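Long-range contacts in immunoreactive 84kD antigen PG93 (Porphyromonas gingivalis, PDB 5M11), which is an essential, metal-binding surface component of the type IX secretion system, which exports proteins from this oral bacterium: residues Asp309-Asn314 with Asn350-Phe355; Val736-Val741 with Leu751-Val756; Val497-Asp502 with Ala559-Ser564; Gly200-Asp205 with Tyr253-Gly258. All coordinates share one frame; numbering follows the deposited sequence.

Contact 1: Asp309-Asn314 with Asn350-Phe355; sequences DGPGDN and NRWTNF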
loop_
_atom_site.group_PDB
_atom_site.type_symbol
_atom_site.label_atom_id
_atom_site.label_comp_id
_atom_site.label_asym_id
_atom_site.label_seq_id
_atom_site.Cartn_x
_atom_site.Cartn_y
_atom_site.Cartn_z
ATOM N N ASP A 309 7.733 -14.391 -2.287
ATOM C CA ASP A 309 6.635 -14.527 -1.333
ATOM C C ASP A 309 6.409 -13.193 -0.636
ATOM O O ASP A 309 7.345 -12.625 -0.082
ATOM C CB ASP A 309 6.872 -15.652 -0.317
ATOM C CG ASP A 309 5.759 -15.775 0.709
ATOM O OD1 ASP A 309 4.654 -16.252 0.342
ATOM O OD2 ASP A 309 5.977 -15.360 1.863
ATOM N N GLY A 310 5.169 -12.709 -0.717
ATOM C CA GLY A 310 4.706 -11.446 -0.147
ATOM C C GLY A 310 3.264 -11.521 0.324
ATOM O O GLY A 310 2.700 -12.619 0.384
ATOM N N PRO A 311 2.620 -10.387 0.683
ATOM C CA PRO A 311 1.207 -10.457 1.103
ATOM C C PRO A 311 0.280 -10.874 -0.047
ATOM O O PRO A 311 0.668 -10.766 -1.207
ATOM C CB PRO A 311 0.903 -9.032 1.587
ATOM C CG PRO A 311 1.887 -8.185 0.958
ATOM C CD PRO A 311 3.116 -8.998 0.688
ATOM N N GLY A 312 -0.914 -11.372 0.283
ATOM C CA GLY A 312 -1.922 -11.785 -0.693
ATOM C C GLY A 312 -2.370 -10.646 -1.591
ATOM O O GLY A 312 -2.614 -10.850 -2.781
ATOM N N ASP A 313 -2.478 -9.431 -1.003
ATOM C CA ASP A 313 -2.814 -8.143 -1.621
ATOM C C ASP A 313 -2.141 -7.022 -0.808
ATOM O O ASP A 313 -1.489 -7.310 0.197
ATOM C CB ASP A 313 -4.339 -7.935 -1.752
ATOM C CG ASP A 313 -5.178 -8.141 -0.504
ATOM O OD1 ASP A 313 -6.319 -8.646 -0.633
ATOM O OD2 ASP A 313 -4.730 -7.732 0.589
ATOM N N ASN A 314 -2.256 -5.764 -1.250
ATOM C CA ASN A 314 -1.623 -4.640 -0.552
ATOM C C ASN A 314 -2.653 -3.860 0.278
ATOM O O ASN A 314 -2.511 -2.638 0.442
ATOM C CB ASN A 314 -0.924 -3.712 -1.548
ATOM C CG ASN A 314 0.095 -4.375 -2.442
ATOM O OD1 ASN A 314 1.037 -5.016 -1.975
ATOM N ND2 ASN A 314 -0.013 -4.134 -3.742
ATOM N N ASN A 350 9.546 -13.240 8.200
ATOM C CA ASN A 350 10.273 -13.671 7.003
ATOM C C ASN A 350 9.295 -14.102 5.890
ATOM O O ASN A 350 9.395 -13.561 4.783
ATOM C CB ASN A 350 11.307 -14.779 7.298
ATOM C CG ASN A 350 10.799 -15.913 8.158
ATOM O OD1 ASN A 350 10.728 -15.801 9.385
ATOM N ND2 ASN A 350 10.452 -17.036 7.538
ATOM N N ARG A 351 8.334 -15.032 6.178
ATOM C CA ARG A 351 7.368 -15.502 5.166
ATOM C C ARG A 351 5.904 -15.136 5.519
ATOM O O ARG A 351 5.603 -14.850 6.670
ATOM C CB ARG A 351 7.517 -17.016 4.897
ATOM C CG ARG A 351 6.883 -17.979 5.918
ATOM C CD ARG A 351 6.047 -19.094 5.272
ATOM N NE ARG A 351 6.803 -19.851 4.268
ATOM C CZ ARG A 351 6.552 -21.106 3.905
ATOM N NH1 ARG A 351 5.548 -21.779 4.462
ATOM N NH2 ARG A 351 7.307 -21.704 2.989
ATOM N N TRP A 352 5.023 -15.118 4.501
ATOM C CA TRP A 352 3.589 -14.817 4.591
ATOM C C TRP A 352 2.731 -16.071 4.482
ATOM O O TRP A 352 3.098 -17.021 3.784
ATOM C CB TRP A 352 3.140 -13.859 3.468
ATOM C CG TRP A 352 3.598 -12.440 3.597
ATOM C CD1 TRP A 352 4.769 -11.908 3.134
ATOM C CD2 TRP A 352 2.876 -11.354 4.205
ATOM N NE1 TRP A 352 4.817 -10.559 3.407
ATOM C CE2 TRP A 352 3.682 -10.199 4.093
ATOM C CE3 TRP A 352 1.628 -11.247 4.847
ATOM C CZ2 TRP A 352 3.285 -8.958 4.617
ATOM C CZ3 TRP A 352 1.237 -10.015 5.354
ATOM C CH2 TRP A 352 2.051 -8.890 5.229
ATOM N N THR A 353 1.544 -16.029 5.127
ATOM C CA THR A 353 0.492 -17.056 5.079
ATOM C C THR A 353 -0.780 -16.303 4.721
ATOM O O THR A 353 -1.157 -15.406 5.480
ATOM C CB THR A 353 0.414 -17.836 6.401
ATOM O OG1 THR A 353 1.730 -18.231 6.769
ATOM C CG2 THR A 353 -0.451 -19.063 6.302
ATOM N N ASN A 354 -1.405 -16.607 3.546
ATOM C CA ASN A 354 -2.617 -15.905 3.092
ATOM C C ASN A 354 -3.866 -16.803 2.984
ATOM O O ASN A 354 -3.878 -17.786 2.247
ATOM C CB ASN A 354 -2.389 -15.205 1.745
ATOM C CG ASN A 354 -1.077 -14.482 1.601
ATOM O OD1 ASN A 354 -0.382 -14.635 0.605
ATOM N ND2 ASN A 354 -0.702 -13.672 2.567
ATOM N N PHE A 355 -4.926 -16.420 3.699
ATOM C CA PHE A 355 -6.229 -17.080 3.675
ATOM C C PHE A 355 -7.138 -16.232 2.809
ATOM O O PHE A 355 -7.631 -15.212 3.277
ATOM C CB PHE A 355 -6.819 -17.261 5.098
ATOM C CG PHE A 355 -5.946 -18.014 6.075
ATOM C CD1 PHE A 355 -6.083 -19.388 6.239
ATOM C CD2 PHE A 355 -4.985 -17.350 6.830
ATOM C CE1 PHE A 355 -5.273 -20.086 7.141
ATOM C CE2 PHE A 355 -4.165 -18.050 7.719
ATOM C CZ PHE A 355 -4.319 -19.414 7.874
#

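Contact 2: Val736-Val741 with Leu751-Val756; sequences VYAVAV and LIRFAV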
loop_
_atom_site.group_PDB
_atom_site.type_symbol
_atom_site.label_atom_id
_atom_site.label_comp_id
_atom_site.label_asym_id
_atom_site.label_seq_id
_atom_site.Cartn_x
_atom_site.Cartn_y
_atom_site.Cartn_z
ATOM N N VAL A 736 39.656 15.823 17.510
ATOM C CA VAL A 736 38.985 14.541 17.675
ATOM C C VAL A 736 37.916 14.731 18.724
ATOM O O VAL A 736 38.210 15.128 19.854
ATOM C CB VAL A 736 39.979 13.400 18.002
ATOM C CG1 VAL A 736 39.278 12.201 18.626
ATOM C CG2 VAL A 736 40.733 12.974 16.748
ATOM N N TYR A 737 36.671 14.503 18.324
ATOM C CA TYR A 737 35.509 14.661 19.190
ATOM C C TYR A 737 34.972 13.279 19.527
ATOM O O TYR A 737 35.343 12.300 18.867
ATOM C CB TYR A 737 34.459 15.584 18.522
ATOM C CG TYR A 737 34.987 16.998 18.354
ATOM C CD1 TYR A 737 34.819 17.948 19.355
ATOM C CD2 TYR A 737 35.751 17.354 17.240
ATOM C CE1 TYR A 737 35.361 19.224 19.240
ATOM C CE2 TYR A 737 36.310 18.625 17.121
ATOM C CZ TYR A 737 36.113 19.554 18.128
ATOM O OH TYR A 737 36.642 20.815 18.035
ATOM N N ALA A 738 34.187 13.181 20.606
ATOM C CA ALA A 738 33.694 11.891 21.060
ATOM C C ALA A 738 32.221 11.922 21.336
ATOM O O ALA A 738 31.683 12.905 21.846
ATOM C CB ALA A 738 34.436 11.455 22.305
ATOM N N VAL A 739 31.577 10.803 21.010
ATOM C CA VAL A 739 30.156 10.547 21.174
ATOM C C VAL A 739 30.011 9.435 22.218
ATOM O O VAL A 739 30.441 8.288 21.993
ATOM C CB VAL A 739 29.528 10.176 19.802
ATOM C CG1 VAL A 739 28.025 9.971 19.913
ATOM C CG2 VAL A 739 29.851 11.236 18.755
ATOM N N ALA A 740 29.463 9.806 23.386
ATOM C CA ALA A 740 29.208 8.871 24.472
ATOM C C ALA A 740 27.737 8.531 24.470
ATOM O O ALA A 740 26.888 9.420 24.615
ATOM C CB ALA A 740 29.633 9.463 25.797
ATOM N N VAL A 741 27.437 7.248 24.218
ATOM C CA VAL A 741 26.074 6.727 24.145
ATOM C C VAL A 741 25.816 5.824 25.334
ATOM O O VAL A 741 26.460 4.793 25.472
ATOM C CB VAL A 741 25.758 5.994 22.808
ATOM C CG1 VAL A 741 24.302 5.547 22.762
ATOM C CG2 VAL A 741 26.092 6.865 21.601
ATOM N N LEU A 751 31.439 4.332 23.530
ATOM C CA LEU A 751 32.259 5.493 23.285
ATOM C C LEU A 751 32.863 5.370 21.910
ATOM O O LEU A 751 33.649 4.456 21.646
ATOM C CB LEU A 751 33.325 5.657 24.381
ATOM C CG LEU A 751 34.216 6.904 24.330
ATOM C CD1 LEU A 751 33.398 8.196 24.261
ATOM C CD2 LEU A 751 35.155 6.927 25.522
ATOM N N ILE A 752 32.433 6.258 21.012
ATOM C CA ILE A 752 32.912 6.283 19.632
ATOM C C ILE A 752 33.472 7.691 19.325
ATOM O O ILE A 752 32.994 8.688 19.875
ATOM C CB ILE A 752 31.831 5.805 18.622
ATOM C CG1 ILE A 752 30.676 6.809 18.472
ATOM C CG2 ILE A 752 31.317 4.391 18.973
ATOM C CD1 ILE A 752 30.063 6.778 17.123
ATOM N N ARG A 753 34.511 7.758 18.491
ATOM C CA ARG A 753 35.164 9.022 18.171
ATOM C C ARG A 753 35.113 9.327 16.673
ATOM O O ARG A 753 35.095 8.402 15.856
ATOM C CB ARG A 753 36.625 8.993 18.652
ATOM C CG ARG A 753 36.792 9.010 20.156
ATOM C CD ARG A 753 38.128 8.410 20.548
ATOM N NE ARG A 753 38.513 8.748 21.922
ATOM C CZ ARG A 753 39.454 9.634 22.249
ATOM N NH1 ARG A 753 40.124 10.286 21.304
ATOM N NH2 ARG A 753 39.737 9.869 23.525
ATOM N N PHE A 754 35.101 10.631 16.320
ATOM C CA PHE A 754 35.114 11.142 14.940
ATOM C C PHE A 754 36.000 12.397 14.862
ATOM O O PHE A 754 36.135 13.129 15.851
ATOM C CB PHE A 754 33.697 11.422 14.404
ATOM C CG PHE A 754 33.039 12.655 14.967
ATOM C CD1 PHE A 754 33.173 13.887 14.334
ATOM C CD2 PHE A 754 32.291 12.589 16.136
ATOM C CE1 PHE A 754 32.582 15.033 14.870
ATOM C CE2 PHE A 754 31.672 13.727 16.654
ATOM C CZ PHE A 754 31.824 14.941 16.020
ATOM N N ALA A 755 36.579 12.652 13.684
ATOM C CA ALA A 755 37.484 13.773 13.503
ATOM C C ALA A 755 36.880 14.936 12.707
ATOM O O ALA A 755 36.128 14.721 11.751
ATOM C CB ALA A 755 38.741 13.287 12.810
ATOM N N VAL A 756 37.230 16.178 13.134
ATOM C CA VAL A 756 36.939 17.454 12.468
ATOM C C VAL A 756 38.288 17.915 11.911
ATOM O O VAL A 756 39.242 18.043 12.679
ATOM C CB VAL A 756 36.253 18.520 13.363
ATOM C CG1 VAL A 756 36.257 19.886 12.683
ATOM C CG2 VAL A 756 34.824 18.109 13.721
#

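Contact 3: Val497-Asp502 with Ala559-Ser564; sequences VLIFND and AGVLSS. With CA (calcium ion), chain B.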
loop_
_atom_site.group_PDB
_atom_site.type_symbol
_atom_site.label_atom_id
_atom_site.label_comp_id
_atom_site.label_asym_id
_atom_site.label_seq_id
_atom_site.Cartn_x
_atom_site.Cartn_y
_atom_site.Cartn_z
ATOM N N VAL A 497 -18.533 6.946 22.193
ATOM C CA VAL A 497 -17.783 5.810 22.735
ATOM C C VAL A 497 -18.662 5.166 23.809
ATOM O O VAL A 497 -19.313 5.877 24.579
ATOM C CB VAL A 497 -16.394 6.222 23.321
ATOM C CG1 VAL A 497 -15.707 5.064 24.050
ATOM C CG2 VAL A 497 -15.478 6.818 22.264
ATOM N N LEU A 498 -18.658 3.837 23.880
ATOM C CA LEU A 498 -19.356 3.116 24.930
ATOM C C LEU A 498 -18.329 2.362 25.803
ATOM O O LEU A 498 -17.541 1.545 25.300
ATOM C CB LEU A 498 -20.431 2.171 24.358
ATOM C CG LEU A 498 -20.925 1.052 25.274
ATOM C CD1 LEU A 498 -21.995 1.538 26.247
ATOM C CD2 LEU A 498 -21.427 -0.096 24.471
ATOM N N ILE A 499 -18.328 2.673 27.102
ATOM C CA ILE A 499 -17.495 1.999 28.100
ATOM C C ILE A 499 -18.452 1.116 28.883
ATOM O O ILE A 499 -19.511 1.604 29.277
ATOM C CB ILE A 499 -16.704 2.991 29.014
ATOM C CG1 ILE A 499 -15.939 4.052 28.205
ATOM C CG2 ILE A 499 -15.784 2.275 30.016
ATOM C CD1 ILE A 499 -16.592 5.399 28.247
ATOM N N PHE A 500 -18.129 -0.177 29.065
ATOM C CA PHE A 500 -18.999 -1.064 29.835
ATOM C C PHE A 500 -18.235 -2.214 30.495
ATOM O O PHE A 500 -17.187 -2.631 29.991
ATOM C CB PHE A 500 -20.134 -1.618 28.970
ATOM C CG PHE A 500 -19.694 -2.535 27.869
ATOM C CD1 PHE A 500 -19.753 -3.915 28.027
ATOM C CD2 PHE A 500 -19.255 -2.025 26.652
ATOM C CE1 PHE A 500 -19.347 -4.769 27.003
ATOM C CE2 PHE A 500 -18.843 -2.877 25.633
ATOM C CZ PHE A 500 -18.886 -4.246 25.819
ATOM N N ASN A 501 -18.781 -2.722 31.623
ATOM C CA ASN A 501 -18.229 -3.844 32.375
ATOM C C ASN A 501 -19.336 -4.828 32.713
ATOM O O ASN A 501 -20.239 -4.523 33.486
ATOM C CB ASN A 501 -17.501 -3.383 33.639
ATOM C CG ASN A 501 -16.471 -4.372 34.114
ATOM O OD1 ASN A 501 -16.783 -5.497 34.520
ATOM N ND2 ASN A 501 -15.216 -3.965 34.082
ATOM N N ASP A 502 -19.258 -6.013 32.095
ATOM C CA ASP A 502 -20.173 -7.149 32.219
ATOM C C ASP A 502 -20.250 -7.713 33.657
ATOM O O ASP A 502 -21.171 -8.474 33.956
ATOM C CB ASP A 502 -19.701 -8.255 31.267
ATOM C CG ASP A 502 -18.342 -8.817 31.641
ATOM O OD1 ASP A 502 -17.356 -8.024 31.682
ATOM O OD2 ASP A 502 -18.264 -10.042 31.923
ATOM N N ALA A 559 -9.353 3.813 33.822
ATOM C CA ALA A 559 -9.866 2.732 34.672
ATOM C C ALA A 559 -11.003 3.192 35.652
ATOM O O ALA A 559 -11.863 2.380 36.041
ATOM C CB ALA A 559 -8.717 2.127 35.463
ATOM N N GLY A 560 -11.011 4.472 36.015
ATOM C CA GLY A 560 -12.020 4.978 36.933
ATOM C C GLY A 560 -13.232 5.667 36.332
ATOM O O GLY A 560 -14.052 6.199 37.090
ATOM N N VAL A 561 -13.368 5.676 34.989
ATOM C CA VAL A 561 -14.462 6.379 34.310
ATOM C C VAL A 561 -15.812 5.840 34.733
ATOM O O VAL A 561 -16.682 6.654 35.033
ATOM C CB VAL A 561 -14.360 6.470 32.763
ATOM C CG1 VAL A 561 -13.190 7.355 32.332
ATOM C CG2 VAL A 561 -14.288 5.093 32.097
ATOM N N LEU A 562 -15.977 4.497 34.825
ATOM C CA LEU A 562 -17.258 3.884 35.222
ATOM C C LEU A 562 -17.625 4.169 36.693
ATOM O O LEU A 562 -18.810 4.146 37.037
ATOM C CB LEU A 562 -17.283 2.365 34.982
ATOM C CG LEU A 562 -17.352 1.853 33.550
ATOM C CD1 LEU A 562 -17.457 0.345 33.541
ATOM C CD2 LEU A 562 -18.504 2.468 32.770
ATOM N N SER A 563 -16.607 4.429 37.538
ATOM C CA SER A 563 -16.731 4.698 38.963
ATOM C C SER A 563 -16.843 6.192 39.284
ATOM O O SER A 563 -17.320 6.521 40.367
ATOM C CB SER A 563 -15.532 4.115 39.698
ATOM O OG SER A 563 -15.824 3.963 41.078
ATOM N N SER A 564 -16.419 7.087 38.365
ATOM C CA SER A 564 -16.437 8.539 38.578
ATOM C C SER A 564 -17.839 9.144 38.546
ATOM O O SER A 564 -18.731 8.641 37.853
ATOM C CB SER A 564 -15.549 9.268 37.569
ATOM O OG SER A 564 -16.003 9.151 36.230
HETATM CA CA CA B . -23.484 -9.046 34.143
#

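Contact 4: Gly200-Asp205 with Tyr253-Gly258; sequences GIVGED and YFIEKG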
loop_
_atom_site.group_PDB
_atom_site.type_symbol
_atom_site.label_atom_id
_atom_site.label_comp_id
_atom_site.label_asym_id
_atom_site.label_seq_id
_atom_site.Cartn_x
_atom_site.Cartn_y
_atom_site.Cartn_z
ATOM N N GLY A 200 -1.579 -2.269 -35.028
ATOM C CA GLY A 200 -0.173 -2.591 -34.971
ATOM C C GLY A 200 0.304 -3.037 -36.321
ATOM O O GLY A 200 -0.496 -3.516 -37.113
ATOM N N ILE A 201 1.602 -2.867 -36.589
ATOM C CA ILE A 201 2.316 -3.232 -37.809
ATOM C C ILE A 201 2.963 -4.591 -37.648
ATOM O O ILE A 201 3.513 -4.901 -36.598
ATOM C CB ILE A 201 3.352 -2.129 -38.126
ATOM C CG1 ILE A 201 2.792 -1.156 -39.151
ATOM C CG2 ILE A 201 4.663 -2.667 -38.589
ATOM C CD1 ILE A 201 2.506 0.146 -38.619
ATOM N N VAL A 202 2.898 -5.403 -38.696
ATOM C CA VAL A 202 3.493 -6.736 -38.722
ATOM C C VAL A 202 3.976 -6.906 -40.145
ATOM O O VAL A 202 3.180 -6.941 -41.069
ATOM C CB VAL A 202 2.543 -7.863 -38.191
ATOM C CG1 VAL A 202 1.161 -7.838 -38.844
ATOM C CG2 VAL A 202 3.174 -9.245 -38.284
ATOM N N GLY A 203 5.286 -6.865 -40.310
ATOM C CA GLY A 203 5.955 -6.934 -41.605
ATOM C C GLY A 203 5.535 -5.771 -42.473
ATOM O O GLY A 203 5.487 -4.622 -42.002
ATOM N N GLU A 204 5.104 -6.095 -43.714
ATOM C CA GLU A 204 4.613 -5.102 -44.673
ATOM C C GLU A 204 3.075 -4.838 -44.524
ATOM O O GLU A 204 2.462 -4.291 -45.438
ATOM C CB GLU A 204 4.980 -5.506 -46.106
ATOM C CG GLU A 204 6.481 -5.633 -46.326
ATOM C CD GLU A 204 7.352 -4.396 -46.170
ATOM O OE1 GLU A 204 6.867 -3.272 -46.447
ATOM O OE2 GLU A 204 8.546 -4.564 -45.832
ATOM N N ASP A 205 2.468 -5.185 -43.374
ATOM C CA ASP A 205 1.042 -4.967 -43.150
ATOM C C ASP A 205 0.782 -4.239 -41.834
ATOM O O ASP A 205 1.617 -4.240 -40.932
ATOM C CB ASP A 205 0.249 -6.293 -43.153
ATOM C CG ASP A 205 0.597 -7.273 -44.244
ATOM O OD1 ASP A 205 0.330 -6.966 -45.427
ATOM O OD2 ASP A 205 1.125 -8.361 -43.914
ATOM N N TYR A 253 -4.326 -15.499 -30.965
ATOM C CA TYR A 253 -4.020 -15.468 -32.388
ATOM C C TYR A 253 -2.700 -14.773 -32.547
ATOM O O TYR A 253 -2.573 -13.594 -32.208
ATOM C CB TYR A 253 -5.105 -14.775 -33.221
ATOM C CG TYR A 253 -6.450 -15.454 -33.178
ATOM C CD1 TYR A 253 -6.811 -16.389 -34.143
ATOM C CD2 TYR A 253 -7.396 -15.111 -32.214
ATOM C CE1 TYR A 253 -8.064 -16.999 -34.126
ATOM C CE2 TYR A 253 -8.651 -15.706 -32.191
ATOM C CZ TYR A 253 -8.981 -16.653 -33.149
ATOM O OH TYR A 253 -10.213 -17.250 -33.120
ATOM N N PHE A 254 -1.704 -15.518 -33.006
ATOM C CA PHE A 254 -0.379 -14.984 -33.243
ATOM C C PHE A 254 -0.217 -14.713 -34.734
ATOM O O PHE A 254 -0.197 -15.660 -35.529
ATOM C CB PHE A 254 0.710 -15.939 -32.706
ATOM C CG PHE A 254 2.120 -15.516 -33.048
ATOM C CD1 PHE A 254 2.530 -14.198 -32.876
ATOM C CD2 PHE A 254 3.035 -16.434 -33.546
ATOM C CE1 PHE A 254 3.826 -13.806 -33.200
ATOM C CE2 PHE A 254 4.330 -16.040 -33.875
ATOM C CZ PHE A 254 4.720 -14.731 -33.694
ATOM N N ILE A 255 -0.111 -13.420 -35.104
ATOM C CA ILE A 255 0.052 -12.981 -36.490
ATOM C C ILE A 255 1.508 -12.578 -36.710
ATOM O O ILE A 255 2.036 -11.750 -35.963
ATOM C CB ILE A 255 -0.944 -11.840 -36.876
ATOM C CG1 ILE A 255 -2.406 -12.279 -36.637
ATOM C CG2 ILE A 255 -0.748 -11.325 -38.331
ATOM C CD1 ILE A 255 -3.213 -11.253 -35.915
ATOM N N GLU A 256 2.152 -13.158 -37.740
ATOM C CA GLU A 256 3.526 -12.800 -38.045
ATOM C C GLU A 256 3.656 -12.476 -39.551
ATOM O O GLU A 256 2.662 -12.569 -40.276
ATOM C CB GLU A 256 4.505 -13.874 -37.560
ATOM C CG GLU A 256 4.348 -15.233 -38.208
ATOM C CD GLU A 256 5.037 -16.333 -37.435
ATOM O OE1 GLU A 256 6.285 -16.297 -37.325
ATOM O OE2 GLU A 256 4.322 -17.235 -36.941
ATOM N N LYS A 257 4.856 -12.020 -39.995
ATOM C CA LYS A 257 5.177 -11.630 -41.368
ATOM C C LYS A 257 4.512 -12.502 -42.420
ATOM O O LYS A 257 4.582 -13.729 -42.366
ATOM C CB LYS A 257 6.689 -11.703 -41.606
ATOM C CG LYS A 257 7.540 -10.550 -41.067
ATOM C CD LYS A 257 9.065 -10.915 -40.985
ATOM C CE LYS A 257 9.687 -11.447 -42.270
ATOM N NZ LYS A 257 11.151 -11.682 -42.141
ATOM N N GLY A 258 3.938 -11.856 -43.413
ATOM C CA GLY A 258 3.315 -12.551 -44.523
ATOM C C GLY A 258 1.954 -13.083 -44.173
ATOM O O GLY A 258 1.441 -13.956 -44.870
#

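Contact 1: Asp309-Asn314 with Asn350-Phe355
The contact belongs to the first blade of the second beta-propeller, where the chain arriving from the N-terminal propeller runs past the outermost strand of the blade, 352-356. The loop Asp309-Asn314 follows this strand in roughly the same direction, but no backbone-to-backbone hydrogen bond joins them; instead a side chain makes the link. Trp352 N donates to Asp309 OD2 at 2.8 Å in an almost straight bond (168°), received on the syn lone pair of the carboxylate. Asp309 extends its CG anti to its backbone N (chi1 178°), which brings the carboxylate to the strand, and OD2 also lies near the plane of the Trp352 indole, at its edge. The indole itself slides under the Gly310-Pro311 peptide. Gly310 C stands 3.2 Å above the ring plane and Pro311 N 3.4 Å above the same plane, both toward the rim. Farther along, Pro311 CB sits squarely over the six-membered ring, 3.7 Å from its centroid and only 4° off the normal, a CH-pi contact. Pro311 CD lies on the same side, near the NE1-CE2 bond, 3.6 Å from Trp352 NE1. Past the indole, the carboxamide of Asn354 comes beside Gly312, its CG 3.4 Å from Gly312 N. Tyr347 also meets the indole, and strand 343-347 pairs with the strand on its inner side. The loop is thus held by one backbone N-H of the strand, engaged by a carboxylate, and by a proline CH-pi contact with the indole, so that polar and apolar forces fix adjoining residues of an irregular backbone.

Contact 2: Val736-Val741 with Leu751-Val756
Strands 736-741 and 751-756 run antiparallel, their axes 4.6 Å apart at closest approach and inclined at 151°, and form the C-terminal beta hairpin of the sandwich-like domain that ends the chain. Two hydrogen-bonded pairs carry the backbone register, Tyr737 with Phe754 and Val739 with Ile752, each linked in both directions. The bonds of the second pair are the straighter, Val739 N reaching Ile752 O at 2.8 Å (176°). Between and beyond these pairs lie the non-hydrogen-bonded couples Val736-Ala755, Ala738-Arg753 and Ala740-Leu751.

The side chains divide between the two faces. On the inner one, Tyr737 CB stands over a face of the Phe754 ring, 3.6 Å above its plane, while Val739 CG2 meets the edge of that ring at CE2 (3.7 Å). Phe754 holds CG between its backbone N and carbonyl carbon (chi1 74°), which brings the ring against Tyr737 and beside Val739 of the partner strand. Val676 of strand 675-677 and Ile691 of strand 689-692 pack against this layer. The Tyr737 hydroxyl is hydrogen-bonded to Ala733 O. On the other face Ala738 and Ala740 are met by Leu751 and, for Ala738, by Arg753: Leu751 CD1 reaches 3.9 Å from Ala738 CB, and the extended Arg753 chain crosses Val736 at about a right angle, its NH1 3.4 Å from Val736 CG1.

Contact 3: Val497-Asp502 with Ala559-Ser564
Leu562 leans on strand 497-501 with both of its methyl groups, reaching out from the short turn Ala559-Ser564 of the next propeller blade. Its CG is anti to its carbonyl carbon (chi1 -71°) and CD1 trans to CA (chi2 -176°), a stretched form that sets the branches on two alternate residues, Ile499 and Asn501, on the same side of the strand. CD1 touches Asn501 CB at 3.7 Å, and CD2 lies 3.9 Å from Ile499 CG2 and 3.7 Å from Ile499 O. The Ile499 and Leu562 side chains slide past each other in opposite senses. With chi1 at -50°, Ile499 holds CG2 anti to its backbone N and turns that methyl to the loop, where it meets both Leu562 and Val561, whose CG2 is 3.8 Å away. No hydrogen bond crosses the contact. Within the turn, Ser564 OG gives a hydrogen bond to Val561 O (2.9 Å). The Asn501 amide is turned to Asp480.

Trp482, on strand 481-485, lies against both Ile499 and Val561, while strand 513-517 flanks Leu562 through Ser513 and Leu515. Phe500 faces the other way, toward the zinc ligand His514, and just beyond the strand Asp502 O binds calcium with Thr505, Thr508, Asp511 and Asp512.

Contact 4: Gly200-Asp205 with Tyr253-Gly258
Val202 lays its CG2 methyl over the peptide that joins Glu256 to Lys257, 3.5 Å from Glu256 C and 3.7 Å from Lys257 N. The side chain stands with CG2 anti to its own backbone N and CG1 between N and the carbonyl carbon (chi1 51°), a setting that spreads the two methyls over different parts of the opposing strand. While CG2 lies against the backbone, CG1 meets Ile255 CG2 at 4.0 Å, the two side chains crossing at about a right angle. The next step is at Gly203, whose CA is approached by Lys257 CG at 4.0 Å; the rest of the lysine, bent at chi3, leads away from the turn. No hydrogen bond spans the two segments; the fit rests on aliphatic groups against aliphatic groups and against peptide.

What presents Val202 in this way is a type II' beta turn, Val202 to Asp205, closing a two-residue hairpin. Val202 N bonds Asp205 O at 2.8 Å, with Asp205 N returning to Val202 O at 3.0 Å, and Gly203 takes the first corner with a positive phi of 61°, the usual place for glycine in a type II' turn. The carboxylates beside the contact are paired outside it, Asp205 in a salt bridge with Arg259 and Glu256 with Arg242.

Two neighbouring blades of the N-terminal propeller are joined here: the hairpin of strands 196-202 and 205-210 abuts the end of strand 252-256, Val202 touches Leu244 of strand 244-247, and Ile255 reaches back to Leu228 and Leu229 of strand 226-230.

In the fold
The four contacts sample three parts of the molecule in chain order 4, 1, 3, 2, each closing before the next opens. Contact 4 joins neighbouring blades of the N-terminal propeller, contact 1 lies where the chain enters the second propeller, contact 3 joins two of its blades, and contact 2 belongs to the C-terminal beta-sheet domain. None touches another. Centre to centre, contacts 3 and 4 are farthest apart, about 75 Å, on opposite sides of the chain's centre; contact 1 lies about 39 Å from contact 3, 41 Å from contact 4 and 43 Å from contact 2, itself about 53 Å from contact 3. Each shows local cohesion: blade to blade, entry to blade, strand to strand.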